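Local coordinates for protein soluble lytic murein transglycosylase (Pseudomonas aeruginosa, PDB 5OHU) that cleaves the glycan strands of peptidoglycan as a lytic transglycosylase, acting in both exolytic and endolytic fashion during cell-wall turnover, at residues A[32-37]-A[57-62]; A[90-95]-A[426-431]; A[398-403]-A[438-443]. All blocks are in the same frame, centred on the assembly; numbering follows the deposited sequence.

Contact 1: A[32-37]-A[57-62]; sequences RLYDQA and RDYPLE
Y34 and Y59 make the main aromatic contact between 32-37 and 57-62. The CE2 corner of the Y59 ring comes down over one face of Y34, off centre toward the rim, 3.3 Å from Y34 CG. The two planes are inclined at 56° and the ring centroids of Y34 and Y59 lie 5.0 Å apart. With chi1 at 175°, the Y34 ring is turned away from its own backbone N, and this presents its face to Y59.

Apolar contact continues at the far end of the same ring, where L61 CB sits 3.4 Å from Y34 CE1. L61 CD1 lies by the phenol end, 3.5 Å from Y34 OH. The leucine thus lies across the phenol end while Y59 covers the root. A type I turn from Y59 to E62 brings both side chains to the same tyrosine.

Polar groups act around this core rather than across it. R32 is the N-cap residue of helix 33-41. Its chain is bent at chi2 and chi3, which folds the guanidinium back to D35. R32 NE is 3.1 Å from D35 OD2, but no N-H is directed at the oxygen, and the attraction is probably mainly electrostatic. D35 OD1 has a second partner in R419. The hydroxyl of Y34 is hydrogen-bonded to K38, and that of Y59 weakly to E415.

The contact packs the first helix, 33-41, on the loop leading into helix 62-72. Helix 47-52 lies alongside, L65 of helix 62-72 touches Y34, and E415 and F416 of helix 408-418 touch L61.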
loop_
_atom_site.group_PDB
_atom_site.type_symbol
_atom_site.label_atom_id
_atom_site.label_comp_id
_atom_site.label_asym_id
_atom_site.label_seq_id
_atom_site.Cartn_x
_atom_site.Cartn_y
_atom_site.Cartn_z
ATOM N N ARG A 32 -16.447 -35.139 -15.474
ATOM C CA ARG A 32 -15.741 -35.321 -14.216
ATOM C C ARG A 32 -14.380 -35.997 -14.409
ATOM O O ARG A 32 -13.744 -36.432 -13.438
ATOM C CB ARG A 32 -16.636 -36.066 -13.231
ATOM C CG ARG A 32 -16.068 -36.159 -11.836
ATOM C CD ARG A 32 -15.428 -34.860 -11.303
ATOM N NE ARG A 32 -16.166 -33.603 -11.510
ATOM C CZ ARG A 32 -15.871 -32.638 -12.385
ATOM N NH1 ARG A 32 -14.784 -32.718 -13.138
ATOM N NH2 ARG A 32 -16.640 -31.554 -12.442
ATOM N N LEU A 33 -13.899 -36.068 -15.650
ATOM C CA LEU A 33 -12.525 -36.486 -15.892
ATOM C C LEU A 33 -11.525 -35.598 -15.170
ATOM O O LEU A 33 -10.399 -36.033 -14.900
ATOM C CB LEU A 33 -12.241 -36.462 -17.389
ATOM C CG LEU A 33 -13.326 -37.128 -18.226
ATOM C CD1 LEU A 33 -13.263 -36.634 -19.651
ATOM C CD2 LEU A 33 -13.158 -38.635 -18.172
ATOM N N TYR A 34 -11.926 -34.367 -14.849
ATOM C CA TYR A 34 -11.000 -33.393 -14.289
ATOM C C TYR A 34 -10.585 -33.760 -12.866
ATOM O O TYR A 34 -9.389 -33.789 -12.557
ATOM C CB TYR A 34 -11.630 -32.002 -14.370
ATOM C CG TYR A 34 -10.838 -30.915 -13.715
ATOM C CD1 TYR A 34 -9.769 -30.300 -14.363
ATOM C CD2 TYR A 34 -11.141 -30.520 -12.437
ATOM C CE1 TYR A 34 -9.037 -29.307 -13.742
ATOM C CE2 TYR A 34 -10.409 -29.525 -11.806
ATOM C CZ TYR A 34 -9.359 -28.928 -12.467
ATOM O OH TYR A 34 -8.655 -27.928 -11.858
ATOM N N ASP A 35 -11.549 -34.053 -11.984
ATOM C CA ASP A 35 -11.174 -34.385 -10.610
ATOM C C ASP A 35 -10.414 -35.703 -10.541
ATOM O O ASP A 35 -9.537 -35.873 -9.684
ATOM C CB ASP A 35 -12.399 -34.439 -9.702
ATOM C CG ASP A 35 -13.052 -33.090 -9.523
ATOM O OD1 ASP A 35 -12.349 -32.071 -9.674
ATOM O OD2 ASP A 35 -14.256 -33.042 -9.198
ATOM N N GLN A 36 -10.748 -36.654 -11.414
ATOM C CA GLN A 36 -9.956 -37.874 -11.508
ATOM C C GLN A 36 -8.502 -37.543 -11.806
ATOM O O GLN A 36 -7.600 -37.874 -11.027
ATOM C CB GLN A 36 -10.523 -38.799 -12.588
ATOM C CG GLN A 36 -9.549 -39.902 -13.001
ATOM C CD GLN A 36 -10.244 -41.137 -13.536
ATOM O OE1 GLN A 36 -11.428 -41.101 -13.884
ATOM N NE2 GLN A 36 -9.510 -42.244 -13.599
ATOM N N ALA A 37 -8.265 -36.861 -12.930
ATOM C CA ALA A 37 -6.902 -36.551 -13.338
ATOM C C ALA A 37 -6.191 -35.673 -12.318
ATOM O O ALA A 37 -4.975 -35.796 -12.139
ATOM C CB ALA A 37 -6.908 -35.886 -14.713
ATOM N N ARG A 57 -10.683 -30.581 -23.643
ATOM C CA ARG A 57 -10.135 -29.369 -24.242
ATOM C C ARG A 57 -11.112 -28.196 -24.155
ATOM O O ARG A 57 -10.733 -27.057 -24.458
ATOM C CB ARG A 57 -9.692 -29.647 -25.692
ATOM C CG ARG A 57 -8.990 -28.455 -26.383
ATOM C CD ARG A 57 -7.628 -28.784 -27.005
ATOM N NE ARG A 57 -7.625 -30.021 -27.789
ATOM C CZ ARG A 57 -6.607 -30.878 -27.855
ATOM N NH1 ARG A 57 -6.720 -31.975 -28.614
ATOM N NH2 ARG A 57 -5.495 -30.627 -27.161
ATOM N N ASP A 58 -12.346 -28.430 -23.709
ATOM C CA ASP A 58 -13.297 -27.346 -23.520
ATOM C C ASP A 58 -13.546 -26.992 -22.062
ATOM O O ASP A 58 -14.013 -25.881 -21.790
ATOM C CB ASP A 58 -14.638 -27.678 -24.195
ATOM C CG ASP A 58 -14.674 -27.246 -25.651
ATOM O OD1 ASP A 58 -13.667 -26.682 -26.132
ATOM O OD2 ASP A 58 -15.709 -27.461 -26.313
ATOM N N TYR A 59 -13.242 -27.889 -21.128
ATOM C CA TYR A 59 -13.392 -27.568 -19.711
ATOM C C TYR A 59 -12.392 -26.481 -19.320
ATOM O O TYR A 59 -11.200 -26.597 -19.638
ATOM C CB TYR A 59 -13.192 -28.818 -18.862
ATOM C CG TYR A 59 -13.517 -28.647 -17.394
ATOM C CD1 TYR A 59 -14.807 -28.350 -16.974
ATOM C CD2 TYR A 59 -12.536 -28.806 -16.424
ATOM C CE1 TYR A 59 -15.108 -28.200 -15.622
ATOM C CE2 TYR A 59 -12.827 -28.663 -15.078
ATOM C CZ TYR A 59 -14.115 -28.361 -14.683
ATOM O OH TYR A 59 -14.398 -28.220 -13.346
ATOM N N PRO A 60 -12.836 -25.413 -18.648
ATOM C CA PRO A 60 -11.954 -24.251 -18.446
ATOM C C PRO A 60 -10.763 -24.505 -17.535
ATOM O O PRO A 60 -9.726 -23.859 -17.720
ATOM C CB PRO A 60 -12.900 -23.196 -17.854
ATOM C CG PRO A 60 -14.246 -23.584 -18.360
ATOM C CD PRO A 60 -14.246 -25.089 -18.374
ATOM N N LEU A 61 -10.869 -25.403 -16.555
ATOM C CA LEU A 61 -9.758 -25.648 -15.639
ATOM C C LEU A 61 -8.674 -26.563 -16.213
ATOM O O LEU A 61 -7.626 -26.733 -15.577
ATOM C CB LEU A 61 -10.290 -26.242 -14.333
ATOM C CG LEU A 61 -11.323 -25.398 -13.583
ATOM C CD1 LEU A 61 -11.521 -25.972 -12.199
ATOM C CD2 LEU A 61 -10.882 -23.927 -13.511
ATOM N N GLU A 62 -8.894 -27.149 -17.387
ATOM C CA GLU A 62 -7.930 -28.089 -17.955
ATOM C C GLU A 62 -6.514 -27.540 -18.043
ATOM O O GLU A 62 -5.572 -28.310 -17.784
ATOM C CB GLU A 62 -8.406 -28.554 -19.341
ATOM C CG GLU A 62 -7.399 -29.410 -20.107
ATOM C CD GLU A 62 -7.280 -30.836 -19.575
ATOM O OE1 GLU A 62 -7.735 -31.111 -18.442
ATOM O OE2 GLU A 62 -6.724 -31.689 -20.301
#

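Contact 2: A[90-95]-A[426-431]; sequences GDLPQI and RREWYH
H431 NE2 meets the loop 90-95 through one water, which three groups grip. The water lies 2.5 Å from H431 NE2, so short that the exact length is doubtful. It donates to G90 O at 2.7 Å and to L92 O at 3.1 Å. The water thus bridges two loop carbonyls to the imidazole. D91 O is at the edge of the same ring, near its plane, 3.4 Å from H431 CD2.

The ring also serves as a flat surface for the proline. P93 CA stands over one face, 3.8 Å from the centroid of the H431 ring and 15° off the ring normal, a CH-pi contact. The CB of H431 points at the loop, and a chi1 of -178° lays the ring so that this face meets P93.

The loop links helix 79-88 to helix 95-108, and a type I turn from L92 to I95 puts P93 at its crest. Q94 is the N-cap of the second helix. The partner is helix 422-433, in the L domain of the Slt family, more than 300 residues further along the chain. The contact therefore joins an early part of the superhelical ring of helices to a late one, as in the doughnut-shaped Slt70 fold.

P93 is held between three side chains of that helix. Its CB touches R427 CG at 3.9 Å, at the exposed side. On the buried side P93 CD meets E428 OE1 at 3.3 Å, the two side chains crossing at about a right angle. E428 OE1 is already committed to Y64 and R412. R412 also forms a salt bridge with D91 OD2, so one arginine probably offsets the nearby negative charges of D91 and E428.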
loop_
_atom_site.group_PDB
_atom_site.type_symbol
_atom_site.label_atom_id
_atom_site.label_comp_id
_atom_site.label_asym_id
_atom_site.label_seq_id
_atom_site.Cartn_x
_atom_site.Cartn_y
_atom_site.Cartn_z
ATOM N N GLY A 90 -0.683 -18.209 -21.927
ATOM C CA GLY A 90 0.005 -17.095 -21.298
ATOM C C GLY A 90 -0.832 -16.324 -20.301
ATOM O O GLY A 90 -0.296 -15.443 -19.616
ATOM N N ASP A 91 -2.121 -16.641 -20.199
ATOM C CA ASP A 91 -3.050 -15.931 -19.331
ATOM C C ASP A 91 -3.218 -16.584 -17.968
ATOM O O ASP A 91 -3.874 -15.997 -17.101
ATOM C CB ASP A 91 -4.425 -15.822 -20.001
ATOM C CG ASP A 91 -5.082 -17.171 -20.183
ATOM O OD1 ASP A 91 -4.358 -18.139 -20.529
ATOM O OD2 ASP A 91 -6.312 -17.273 -19.975
ATOM N N LEU A 92 -2.671 -17.776 -17.762
ATOM C CA LEU A 92 -2.741 -18.395 -16.448
ATOM C C LEU A 92 -2.068 -17.494 -15.415
ATOM O O LEU A 92 -0.996 -16.931 -15.681
ATOM C CB LEU A 92 -2.079 -19.769 -16.448
ATOM C CG LEU A 92 -2.826 -20.866 -17.205
ATOM C CD1 LEU A 92 -2.132 -22.212 -17.029
ATOM C CD2 LEU A 92 -4.269 -20.930 -16.735
ATOM N N PRO A 93 -2.681 -17.314 -14.240
ATOM C CA PRO A 93 -2.064 -16.446 -13.221
ATOM C C PRO A 93 -0.666 -16.884 -12.842
ATOM O O PRO A 93 0.185 -16.035 -12.550
ATOM C CB PRO A 93 -3.024 -16.559 -12.023
ATOM C CG PRO A 93 -4.333 -17.034 -12.618
ATOM C CD PRO A 93 -3.933 -17.937 -13.770
ATOM N N GLN A 94 -0.399 -18.188 -12.849
ATOM C CA GLN A 94 0.866 -18.729 -12.369
ATOM C C GLN A 94 1.897 -18.934 -13.479
ATOM O O GLN A 94 2.966 -19.493 -13.212
ATOM C CB GLN A 94 0.623 -20.053 -11.635
ATOM C CG GLN A 94 0.212 -21.205 -12.527
ATOM C CD GLN A 94 -1.291 -21.268 -12.774
ATOM O OE1 GLN A 94 -1.984 -20.251 -12.747
ATOM N NE2 GLN A 94 -1.800 -22.474 -12.991
ATOM N N ILE A 95 1.612 -18.487 -14.709
ATOM C CA ILE A 95 2.498 -18.776 -15.828
ATOM C C ILE A 95 3.889 -18.190 -15.616
ATOM O O ILE A 95 4.862 -18.690 -16.187
ATOM C CB ILE A 95 1.879 -18.268 -17.153
ATOM C CG1 ILE A 95 2.441 -19.057 -18.324
ATOM C CG2 ILE A 95 2.183 -16.798 -17.383
ATOM C CD1 ILE A 95 2.082 -20.520 -18.271
ATOM N N ARG A 426 -10.440 -16.186 -6.796
ATOM C CA ARG A 426 -10.015 -14.809 -6.592
ATOM C C ARG A 426 -8.754 -14.506 -7.376
ATOM O O ARG A 426 -8.646 -13.439 -7.995
ATOM C CB ARG A 426 -9.795 -14.532 -5.107
ATOM C CG ARG A 426 -11.077 -14.360 -4.320
ATOM C CD ARG A 426 -10.871 -13.406 -3.160
ATOM N NE ARG A 426 -9.784 -13.838 -2.287
ATOM C CZ ARG A 426 -9.918 -14.753 -1.334
ATOM N NH1 ARG A 426 -11.090 -15.336 -1.137
ATOM N NH2 ARG A 426 -8.879 -15.085 -0.581
ATOM N N ARG A 427 -7.784 -15.428 -7.360
ATOM C CA ARG A 427 -6.536 -15.176 -8.073
ATOM C C ARG A 427 -6.778 -15.001 -9.569
ATOM O O ARG A 427 -6.216 -14.091 -10.187
ATOM C CB ARG A 427 -5.527 -16.296 -7.817
ATOM C CG ARG A 427 -4.146 -15.950 -8.346
ATOM C CD ARG A 427 -3.134 -17.066 -8.151
ATOM N NE ARG A 427 -2.883 -17.359 -6.744
ATOM C CZ ARG A 427 -3.342 -18.435 -6.114
ATOM N NH1 ARG A 427 -4.069 -19.328 -6.772
ATOM N NH2 ARG A 427 -3.063 -18.624 -4.830
ATOM N N GLU A 428 -7.609 -15.856 -10.171
ATOM C CA GLU A 428 -8.011 -15.633 -11.556
ATOM C C GLU A 428 -8.600 -14.246 -11.723
ATOM O O GLU A 428 -8.209 -13.476 -12.616
ATOM C CB GLU A 428 -9.043 -16.677 -11.990
ATOM C CG GLU A 428 -8.479 -18.042 -12.352
ATOM C CD GLU A 428 -7.640 -18.044 -13.632
ATOM O OE1 GLU A 428 -6.997 -19.092 -13.897
ATOM O OE2 GLU A 428 -7.621 -17.020 -14.371
ATOM N N TRP A 429 -9.553 -13.915 -10.853
ATOM C CA TRP A 429 -10.281 -12.661 -10.970
ATOM C C TRP A 429 -9.331 -11.472 -10.925
ATOM O O TRP A 429 -9.426 -10.560 -11.752
ATOM C CB TRP A 429 -11.311 -12.584 -9.850
ATOM C CG TRP A 429 -12.510 -11.794 -10.166
ATOM C CD1 TRP A 429 -12.758 -10.500 -9.807
ATOM C CD2 TRP A 429 -13.660 -12.244 -10.892
ATOM N NE1 TRP A 429 -13.992 -10.113 -10.279
ATOM C CE2 TRP A 429 -14.567 -11.164 -10.947
ATOM C CE3 TRP A 429 -14.004 -13.446 -11.519
ATOM C CZ2 TRP A 429 -15.804 -11.258 -11.585
ATOM C CZ3 TRP A 429 -15.229 -13.540 -12.153
ATOM C CH2 TRP A 429 -16.116 -12.450 -12.181
ATOM N N TYR A 430 -8.396 -11.477 -9.972
ATOM C CA TYR A 430 -7.487 -10.345 -9.790
ATOM C C TYR A 430 -6.452 -10.270 -10.900
ATOM O O TYR A 430 -6.092 -9.175 -11.339
ATOM C CB TYR A 430 -6.769 -10.434 -8.440
ATOM C CG TYR A 430 -7.657 -10.264 -7.226
ATOM C CD1 TYR A 430 -8.975 -9.825 -7.348
ATOM C CD2 TYR A 430 -7.173 -10.547 -5.956
ATOM C CE1 TYR A 430 -9.786 -9.680 -6.231
ATOM C CE2 TYR A 430 -7.967 -10.399 -4.835
ATOM C CZ TYR A 430 -9.270 -9.967 -4.974
ATOM O OH TYR A 430 -10.040 -9.828 -3.843
ATOM N N HIS A 431 -5.930 -11.419 -11.335
ATOM C CA HIS A 431 -4.958 -11.407 -12.421
ATOM C C HIS A 431 -5.596 -10.903 -13.707
ATOM O O HIS A 431 -5.033 -10.042 -14.393
ATOM C CB HIS A 431 -4.348 -12.799 -12.609
ATOM C CG HIS A 431 -3.298 -12.862 -13.676
ATOM N ND1 HIS A 431 -2.047 -12.302 -13.525
ATOM C CD2 HIS A 431 -3.314 -13.417 -14.914
ATOM C CE1 HIS A 431 -1.338 -12.512 -14.620
ATOM N NE2 HIS A 431 -2.084 -13.184 -15.478
HETATM O O HOH W 1 -0.564 -14.228 -17.202
#

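Contact 3: A[398-403]-A[438-443]; sequences PRVLQR and RDELIA
V400 carries most of the apolar contact. Its CG1 methyl lies 3.9 Å from E440 CG and 4.1 Å from D439 CB. The same methyl rests against the backbone oxygen of D439. The CB of V400 points at the second helix, and chi1 of 168° makes CG1 the branch that touches. One turn further along 438-443, the small A443 lets the backbones come close. Its CB is 4.1 Å from L401 CA and 4.3 Å from L401 CD1.

At the exposed margin, R403 crosses E440 at about a right angle. R403 CD is 3.8 Å from E440 OE2, and R403 NH1 is 4.0 Å from the same oxygen. That is too far for a salt bridge, so the attraction is probably weak. The planes of guanidinium and carboxylate are turned 61° apart.

E440 OE1 turns back to accept a hydrogen bond from D437 N, just ahead of the helix, consistent with one half of a capping box.

This is plain helix-helix packing between helix 398-406 and helix 438-450, and segment 438-443 falls in the family's L domain. The axes of the two short segments pass 8.9 Å apart and cross at -72°, so only a small patch is shared. Helix 398-406 thus lies steeply across helix 438-450. The loop residue I396 lies against L401, while A394 and A464 touch I442 at the other helix.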
loop_
_atom_site.group_PDB
_atom_site.type_symbol
_atom_site.label_atom_id
_atom_site.label_comp_id
_atom_site.label_asym_id
_atom_site.label_seq_id
_atom_site.Cartn_x
_atom_site.Cartn_y
_atom_site.Cartn_z
ATOM N N PRO A 398 -23.935 -4.596 -23.722
ATOM C CA PRO A 398 -24.038 -6.062 -23.637
ATOM C C PRO A 398 -22.883 -6.794 -24.303
ATOM O O PRO A 398 -22.555 -7.912 -23.890
ATOM C CB PRO A 398 -25.376 -6.362 -24.331
ATOM C CG PRO A 398 -26.176 -5.122 -24.171
ATOM C CD PRO A 398 -25.179 -3.983 -24.229
ATOM N N ARG A 399 -22.242 -6.191 -25.309
ATOM C CA ARG A 399 -21.122 -6.850 -25.973
ATOM C C ARG A 399 -19.867 -6.831 -25.111
ATOM O O ARG A 399 -19.089 -7.791 -25.128
ATOM C CB ARG A 399 -20.854 -6.200 -27.332
ATOM C CG ARG A 399 -22.006 -6.352 -28.330
ATOM C CD ARG A 399 -21.657 -5.788 -29.715
ATOM N NE ARG A 399 -20.719 -4.667 -29.648
ATOM C CZ ARG A 399 -21.037 -3.433 -29.265
ATOM N NH1 ARG A 399 -22.285 -3.142 -28.908
ATOM N NH2 ARG A 399 -20.103 -2.488 -29.234
ATOM N N VAL A 400 -19.647 -5.760 -24.350
ATOM C CA VAL A 400 -18.509 -5.745 -23.438
ATOM C C VAL A 400 -18.760 -6.682 -22.262
ATOM O O VAL A 400 -17.849 -7.372 -21.801
ATOM C CB VAL A 400 -18.200 -4.309 -22.982
ATOM C CG1 VAL A 400 -17.220 -4.311 -21.811
ATOM C CG2 VAL A 400 -17.621 -3.514 -24.138
ATOM N N LEU A 401 -19.999 -6.743 -21.770
ATOM C CA LEU A 401 -20.322 -7.721 -20.736
ATOM C C LEU A 401 -20.083 -9.143 -21.231
ATOM O O LEU A 401 -19.505 -9.974 -20.517
ATOM C CB LEU A 401 -21.770 -7.545 -20.281
ATOM C CG LEU A 401 -22.342 -8.552 -19.277
ATOM C CD1 LEU A 401 -21.403 -8.768 -18.092
ATOM C CD2 LEU A 401 -23.690 -8.081 -18.782
ATOM N N GLN A 402 -20.510 -9.438 -22.461
ATOM C CA GLN A 402 -20.291 -10.769 -23.011
ATOM C C GLN A 402 -18.802 -11.058 -23.153
ATOM O O GLN A 402 -18.326 -12.116 -22.734
ATOM C CB GLN A 402 -21.010 -10.911 -24.350
ATOM C CG GLN A 402 -21.494 -12.328 -24.622
ATOM C CD GLN A 402 -22.142 -12.480 -25.983
ATOM O OE1 GLN A 402 -21.691 -11.891 -26.966
ATOM N NE2 GLN A 402 -23.212 -13.269 -26.046
ATOM N N ARG A 403 -18.050 -10.110 -23.726
ATOM C CA ARG A 403 -16.594 -10.227 -23.812
ATOM C C ARG A 403 -15.991 -10.651 -22.475
ATOM O O ARG A 403 -15.199 -11.597 -22.405
ATOM C CB ARG A 403 -15.990 -8.889 -24.255
ATOM C CG ARG A 403 -14.829 -8.969 -25.238
ATOM C CD ARG A 403 -14.282 -7.570 -25.549
ATOM N NE ARG A 403 -15.277 -6.689 -26.169
ATOM C CZ ARG A 403 -15.183 -5.359 -26.230
ATOM N NH1 ARG A 403 -14.140 -4.736 -25.694
ATOM N NH2 ARG A 403 -16.138 -4.647 -26.817
ATOM N N ARG A 438 -11.453 0.114 -18.763
ATOM C CA ARG A 438 -12.407 0.695 -17.820
ATOM C C ARG A 438 -13.780 0.046 -17.940
ATOM O O ARG A 438 -14.371 -0.364 -16.935
ATOM C CB ARG A 438 -12.506 2.207 -18.029
ATOM C CG ARG A 438 -13.279 2.928 -16.921
ATOM C CD ARG A 438 -13.135 4.441 -17.023
ATOM N NE ARG A 438 -13.791 5.131 -15.915
ATOM C CZ ARG A 438 -15.054 5.547 -15.939
ATOM N NH1 ARG A 438 -15.798 5.341 -17.017
ATOM N NH2 ARG A 438 -15.574 6.167 -14.887
ATOM N N ASP A 439 -14.302 -0.058 -19.166
ATOM C CA ASP A 439 -15.621 -0.655 -19.359
ATOM C C ASP A 439 -15.635 -2.112 -18.921
ATOM O O ASP A 439 -16.617 -2.586 -18.337
ATOM C CB ASP A 439 -16.045 -0.546 -20.823
ATOM C CG ASP A 439 -15.842 0.844 -21.392
ATOM O OD1 ASP A 439 -14.713 1.373 -21.287
ATOM O OD2 ASP A 439 -16.813 1.407 -21.943
ATOM N N GLU A 440 -14.555 -2.841 -19.203
ATOM C CA GLU A 440 -14.484 -4.240 -18.809
ATOM C C GLU A 440 -14.414 -4.372 -17.294
ATOM O O GLU A 440 -15.101 -5.211 -16.698
ATOM C CB GLU A 440 -13.282 -4.904 -19.476
ATOM C CG GLU A 440 -13.448 -5.112 -20.977
ATOM C CD GLU A 440 -12.166 -5.573 -21.648
ATOM O OE1 GLU A 440 -11.073 -5.097 -21.262
ATOM O OE2 GLU A 440 -12.254 -6.419 -22.563
ATOM N N LEU A 441 -13.585 -3.545 -16.657
ATOM C CA LEU A 441 -13.526 -3.519 -15.202
ATOM C C LEU A 441 -14.906 -3.305 -14.594
ATOM O O LEU A 441 -15.257 -3.939 -13.592
ATOM C CB LEU A 441 -12.571 -2.418 -14.743
ATOM C CG LEU A 441 -11.085 -2.671 -14.964
ATOM C CD1 LEU A 441 -10.325 -1.433 -14.579
ATOM C CD2 LEU A 441 -10.611 -3.871 -14.152
ATOM N N ILE A 442 -15.700 -2.413 -15.192
ATOM C CA ILE A 442 -17.050 -2.156 -14.706
ATOM C C ILE A 442 -17.921 -3.398 -14.872
ATOM O O ILE A 442 -18.654 -3.788 -13.952
ATOM C CB ILE A 442 -17.647 -0.927 -15.425
ATOM C CG1 ILE A 442 -17.043 0.369 -14.865
ATOM C CG2 ILE A 442 -19.154 -0.907 -15.299
ATOM C CD1 ILE A 442 -17.162 1.550 -15.792
ATOM N N ALA A 443 -17.835 -4.056 -16.032
ATOM C CA ALA A 443 -18.577 -5.295 -16.231
ATOM C C ALA A 443 -18.159 -6.360 -15.222
ATOM O O ALA A 443 -19.012 -7.060 -14.658
ATOM C CB ALA A 443 -18.384 -5.800 -17.660
#

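The three contacts lie on the same side of the chain's centre, without touching one another. Contacts 1 and 2 are about 18 Å apart between centres, with nearest atoms about 6 Å apart. Both border helix 408-418: E415 meets contact 1 and R412 meets contact 2. Contacts 2 and 3 are also about 18 Å apart between centres, nearest atoms about 6 Å, and helices 422-433 and 438-450 follow each other in the chain. Contacts 1 and 3 are the most distant pair, about 27 Å between centres and about 13 Å between nearest atoms. Together they run from the N-terminal helices into the L domain.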